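Local coordinates for ZYG-9 (Caenorhabditis elegans, PDB 2OF3), which plays a major part in organising microtubules and spindle poles during mitosis and meiosis in one-cell embryos and is needed for default nucleus positioning in oocytes, at residues E9-R14 and N84-L89; L3-N8 and N45-S50. All coordinates share one frame; numbering follows the deposited sequence.

The chain begins in an N-terminal loop segment whose residues 3-8 pair in contact 2 with the turn at 45-50 that leads into helix 49-55, closing a loop that takes in helices 10-19 and 33-44. Residues 9-14 follow at once and enter helix 10-19, which contact 1 joins to the start of helix 85-95, 70 residues further along. Because 45-50 falls between 9-14 and 84-89, the two closures cross. Their centres lie about 12 Å apart, and they touch directly through Asn84 with Ser6 and Asp10 with Gln46. Together they fasten the N-terminal segment and helix 10-19 to the turn after helix 33-44 and to the start of helix 85-95.

Contact 1. Residues E9-R14 and N84-L89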
# COMPACT_ATOMS: atom_id res chain seq x y z
N GLU A 9 -22.91 5.29 -8.57
CA GLU A 9 -22.03 6.24 -7.92
C GLU A 9 -22.17 6.21 -6.40
O GLU A 9 -21.98 7.24 -5.73
CB GLU A 9 -22.37 7.63 -8.42
CG GLU A 9 -21.90 7.82 -9.83
CD GLU A 9 -22.22 9.19 -10.34
OE1 GLU A 9 -21.91 10.20 -9.64
OE2 GLU A 9 -22.77 9.26 -11.47
N ASP A 10 -22.49 5.05 -5.85
CA ASP A 10 -22.67 4.97 -4.38
C ASP A 10 -21.36 5.15 -3.62
O ASP A 10 -21.39 5.45 -2.46
CB ASP A 10 -23.32 3.66 -3.97
CG ASP A 10 -24.78 3.61 -4.33
OD1 ASP A 10 -25.29 4.55 -4.98
OD2 ASP A 10 -25.45 2.60 -4.01
N LYS A 11 -20.21 5.00 -4.27
CA LYS A 11 -18.93 5.39 -3.64
C LYS A 11 -18.94 6.78 -3.06
O LYS A 11 -18.43 7.00 -1.96
CB LYS A 11 -17.76 5.26 -4.64
CG LYS A 11 -16.38 5.48 -3.98
CD LYS A 11 -15.26 5.52 -5.06
CE LYS A 11 -14.94 4.15 -5.52
NZ LYS A 11 -14.04 4.32 -6.75
N LYS A 12 -19.48 7.76 -3.78
CA LYS A 12 -19.57 9.12 -3.22
C LYS A 12 -20.36 9.17 -1.90
O LYS A 12 -19.97 9.91 -0.99
CB LYS A 12 -20.24 10.12 -4.18
CG LYS A 12 -19.50 10.41 -5.47
CD LYS A 12 -20.43 11.35 -6.39
CE LYS A 12 -19.77 11.59 -7.79
NZ LYS A 12 -19.58 10.32 -8.64
N GLN A 13 -21.48 8.44 -1.82
CA GLN A 13 -22.29 8.31 -0.63
C GLN A 13 -21.51 7.62 0.52
O GLN A 13 -21.60 8.06 1.65
CB GLN A 13 -23.62 7.57 -0.93
CG GLN A 13 -24.62 7.43 0.32
CD GLN A 13 -25.14 8.81 0.81
OE1 GLN A 13 -25.16 9.76 0.04
NE2 GLN A 13 -25.47 8.92 2.12
N ARG A 14 -20.71 6.59 0.22
CA ARG A 14 -19.90 5.91 1.24
C ARG A 14 -18.81 6.81 1.78
O ARG A 14 -18.62 6.82 3.02
CB ARG A 14 -19.31 4.58 0.76
CG ARG A 14 -20.39 3.57 0.40
CD ARG A 14 -19.72 2.18 0.11
NE ARG A 14 -18.97 2.18 -1.16
CZ ARG A 14 -19.51 1.96 -2.34
NH1 ARG A 14 -20.83 1.76 -2.48
NH2 ARG A 14 -18.74 1.99 -3.41
N ASN A 84 -17.04 0.08 -7.18
CA ASN A 84 -16.95 -0.62 -5.90
C ASN A 84 -15.53 -0.83 -5.41
O ASN A 84 -15.31 -1.64 -4.52
CB ASN A 84 -17.74 -1.96 -5.98
CG ASN A 84 -19.18 -1.71 -6.18
OD1 ASN A 84 -19.89 -1.25 -5.26
ND2 ASN A 84 -19.64 -1.90 -7.40
N SER A 85 -14.59 -0.07 -5.97
CA SER A 85 -13.17 -0.25 -5.69
C SER A 85 -12.87 -0.15 -4.22
O SER A 85 -12.08 -0.96 -3.68
CB SER A 85 -12.30 0.76 -6.44
OG SER A 85 -12.46 2.12 -5.94
N ASP A 86 -13.48 0.80 -3.54
CA ASP A 86 -13.25 0.98 -2.12
C ASP A 86 -13.65 -0.27 -1.31
O ASP A 86 -12.94 -0.67 -0.40
CB ASP A 86 -13.94 2.27 -1.62
CG ASP A 86 -15.48 2.25 -1.79
OD1 ASP A 86 -15.95 1.97 -2.93
OD2 ASP A 86 -16.25 2.53 -0.79
N LEU A 87 -14.75 -0.91 -1.66
CA LEU A 87 -15.25 -2.07 -0.90
C LEU A 87 -14.48 -3.31 -1.26
O LEU A 87 -14.25 -4.16 -0.40
CB LEU A 87 -16.74 -2.30 -1.19
CG LEU A 87 -17.66 -1.09 -0.86
CD1 LEU A 87 -19.14 -1.36 -1.32
CD2 LEU A 87 -17.62 -0.78 0.64
N LEU A 88 -14.09 -3.41 -2.53
CA LEU A 88 -13.30 -4.58 -2.97
C LEU A 88 -11.93 -4.56 -2.37
O LEU A 88 -11.47 -5.59 -1.89
CB LEU A 88 -13.24 -4.66 -4.49
CG LEU A 88 -14.59 -4.94 -5.17
CD1 LEU A 88 -14.38 -4.89 -6.68
CD2 LEU A 88 -15.28 -6.26 -4.70
N LEU A 89 -11.29 -3.39 -2.31
CA LEU A 89 -9.99 -3.29 -1.69
C LEU A 89 -10.07 -3.57 -0.20
O LEU A 89 -9.18 -4.25 0.34
CB LEU A 89 -9.31 -1.93 -2.01
CG LEU A 89 -8.96 -1.74 -3.51
CD1 LEU A 89 -8.55 -0.28 -3.70
CD2 LEU A 89 -7.82 -2.66 -3.97
O HOH W 1 -21.09 1.22 -5.31
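Arg14 and Asp86 form a side-on, two-bond salt bridge. NE of Arg14 gives its hydrogen to OD2 of Asp86 at 2.8 Å, almost straight, and NH2 of Arg14 reaches OD1 of Asp86 at 2.8 Å. Each carboxylate oxygen is met on its syn lone pair, and the guanidinium and carboxylate planes are only 13° apart, so the two groups lie nearly coplanar and edge to edge. With two bonds, neither group can turn readily against the other. A water extends the polar row: it lies 2.7 Å from OD1 of Asn84, to which it probably donates, and accepts from NH1 of Arg14, in the guanidinium plane. ND2 of Asn84 turns to Ser80 O and to Ser6.

Lys11 adds a further bond, from NZ to OG of Ser85 at 2.8 Å. Its CG stands anti to the backbone N (chi1 -172°) and the chain bends at chi3, carrying the ammonium past Asp86 to Ser85; NZ also bonds to Leu82 O. Opposite charge on Asp86 OD1, 4.9 Å from Lys11 NZ, probably adds attraction without contact.

These bonds join helix 10-19 to the first turn of helix 85-95 within the all-helical TOG domain. The two short helical segments are inclined at 66° with axes 10.8 Å apart at closest approach, a gap spanned mainly by the long side chains of Lys11 and Arg14.

Packing completes the setting of Arg14. CD1 of Leu87 sits over the centre of one guanidinium face, 3.5 Å from CZ of Arg14, while backbone atoms of Asp10 and Lys11 lie towards the rim of the opposite face. CD2 of Leu87 also meets CD of Arg14 at 3.7 Å. Behind it, Leu87 rests on Leu39, Leu42 and Leu43 of helix 33-44.

Contact 2. Residues L3-N8 and N45-S50; sequences LLLSDN and NQAKVS
Gln46 OE1 takes two hydrogen bonds at the closely packed end of this contact: from OG of Ser6 at 2.6 Å, tilted from the carbonyl plane, and from ND2 of Asn8 at 2.9 Å, on a lone pair. The Asn8 and Gln46 amides cross almost at right angles (88°), and the bend at chi2 of Gln46 (-53°) brings OE1 back to both donors. NE2 of Gln46 hydrogen-bonds to OD2 of Asp10. With an alanine in place of Gln46, Ser6 OG and Asn8 ND2 would probably lose their shared acceptor, and Asp10 the NE2 bond.

The backbones are laced by Ser6 N to Gln46 O at 2.8 Å and Lys48 N to Leu4 O at 3.1 Å. Between them, CD1 of Leu5 packs on CB of Ala47 at 3.9 Å, on the side that leads to Leu70 and Leu73 of helix 60-76.

Toward the solvent side the fit is looser. CD1 of Leu4 comes no nearer than 4.0 Å to CD of Lys48, whose chain runs past Leu3 O. The two backbone bonds flank Leu5 and Ala47, which form a single antiparallel, non-hydrogen-bonded beta bridge joining two loops in an otherwise helical TOG domain.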
# COMPACT_ATOMS: atom_id res chain seq x y z
N LEU A 3 -25.92 -7.37 -13.76
CA LEU A 3 -24.52 -7.33 -13.36
C LEU A 3 -24.35 -8.07 -12.04
O LEU A 3 -25.15 -7.91 -11.10
CB LEU A 3 -24.07 -5.86 -13.21
CG LEU A 3 -24.25 -4.88 -14.37
CD1 LEU A 3 -23.86 -3.46 -13.98
CD2 LEU A 3 -23.47 -5.32 -15.62
N LEU A 4 -23.31 -8.88 -11.96
CA LEU A 4 -22.90 -9.48 -10.72
C LEU A 4 -22.57 -8.43 -9.61
O LEU A 4 -22.75 -8.68 -8.41
CB LEU A 4 -21.70 -10.32 -11.03
CG LEU A 4 -21.19 -11.20 -9.91
CD1 LEU A 4 -22.26 -12.27 -9.57
CD2 LEU A 4 -19.90 -11.82 -10.40
N LEU A 5 -22.11 -7.25 -10.04
CA LEU A 5 -21.62 -6.20 -9.16
C LEU A 5 -22.07 -4.91 -9.76
O LEU A 5 -21.97 -4.76 -10.96
CB LEU A 5 -20.10 -6.27 -9.04
CG LEU A 5 -19.47 -5.28 -8.05
CD1 LEU A 5 -19.95 -5.59 -6.57
CD2 LEU A 5 -17.93 -5.41 -8.21
N SER A 6 -22.62 -4.01 -8.96
CA SER A 6 -23.19 -2.76 -9.43
C SER A 6 -22.24 -1.82 -10.20
O SER A 6 -21.01 -1.87 -10.06
CB SER A 6 -23.77 -1.97 -8.24
OG SER A 6 -22.69 -1.50 -7.43
N ASP A 7 -22.82 -0.91 -10.97
CA ASP A 7 -22.09 0.15 -11.60
C ASP A 7 -22.97 1.35 -11.28
O ASP A 7 -23.95 1.61 -11.98
CB ASP A 7 -22.01 -0.16 -13.11
CG ASP A 7 -21.67 1.07 -13.97
OD1 ASP A 7 -21.17 2.09 -13.42
OD2 ASP A 7 -21.91 1.00 -15.21
N ASN A 8 -22.67 2.06 -10.20
CA ASN A 8 -23.41 3.25 -9.81
C ASN A 8 -22.42 4.22 -9.16
O ASN A 8 -21.20 3.97 -9.13
CB ASN A 8 -24.60 2.86 -8.84
CG ASN A 8 -24.12 2.13 -7.58
OD1 ASN A 8 -23.01 2.37 -7.11
ND2 ASN A 8 -24.93 1.21 -7.05
N ASN A 45 -25.42 -4.20 -0.58
CA ASN A 45 -26.20 -3.26 -1.38
C ASN A 45 -25.70 -3.15 -2.83
O ASN A 45 -26.31 -2.44 -3.63
CB ASN A 45 -26.19 -1.86 -0.72
CG ASN A 45 -26.96 -1.83 0.62
OD1 ASN A 45 -27.94 -2.59 0.82
ND2 ASN A 45 -26.55 -0.92 1.51
N GLN A 46 -24.60 -3.84 -3.16
CA GLN A 46 -23.91 -3.70 -4.48
C GLN A 46 -23.73 -5.00 -5.30
O GLN A 46 -23.59 -4.96 -6.51
CB GLN A 46 -22.49 -3.07 -4.30
CG GLN A 46 -22.45 -1.77 -3.50
CD GLN A 46 -23.41 -0.72 -4.00
OE1 GLN A 46 -23.81 -0.69 -5.19
NE2 GLN A 46 -23.81 0.16 -3.08
N ALA A 47 -23.76 -6.14 -4.62
CA ALA A 47 -23.41 -7.43 -5.17
C ALA A 47 -24.59 -8.42 -5.06
O ALA A 47 -25.29 -8.48 -4.05
CB ALA A 47 -22.17 -8.02 -4.41
N LYS A 48 -24.77 -9.22 -6.11
CA LYS A 48 -25.67 -10.39 -6.07
C LYS A 48 -25.33 -11.38 -4.91
O LYS A 48 -24.16 -11.61 -4.56
CB LYS A 48 -25.56 -11.16 -7.40
CG LYS A 48 -26.23 -10.48 -8.60
CD LYS A 48 -26.13 -11.47 -9.79
CE LYS A 48 -27.16 -11.09 -10.89
NZ LYS A 48 -28.03 -10.02 -10.28
N VAL A 49 -26.37 -12.02 -4.37
CA VAL A 49 -26.19 -12.88 -3.21
C VAL A 49 -25.26 -14.02 -3.50
O VAL A 49 -24.55 -14.46 -2.60
CB VAL A 49 -27.55 -13.39 -2.60
CG1 VAL A 49 -28.54 -12.27 -2.51
CG2 VAL A 49 -28.11 -14.52 -3.44
N SER A 50 -25.19 -14.50 -4.75
CA SER A 50 -24.24 -15.61 -5.03
C SER A 50 -22.81 -15.18 -4.94
O SER A 50 -21.97 -15.96 -4.50
CB SER A 50 -24.46 -16.25 -6.40
OG SER A 50 -24.32 -15.28 -7.42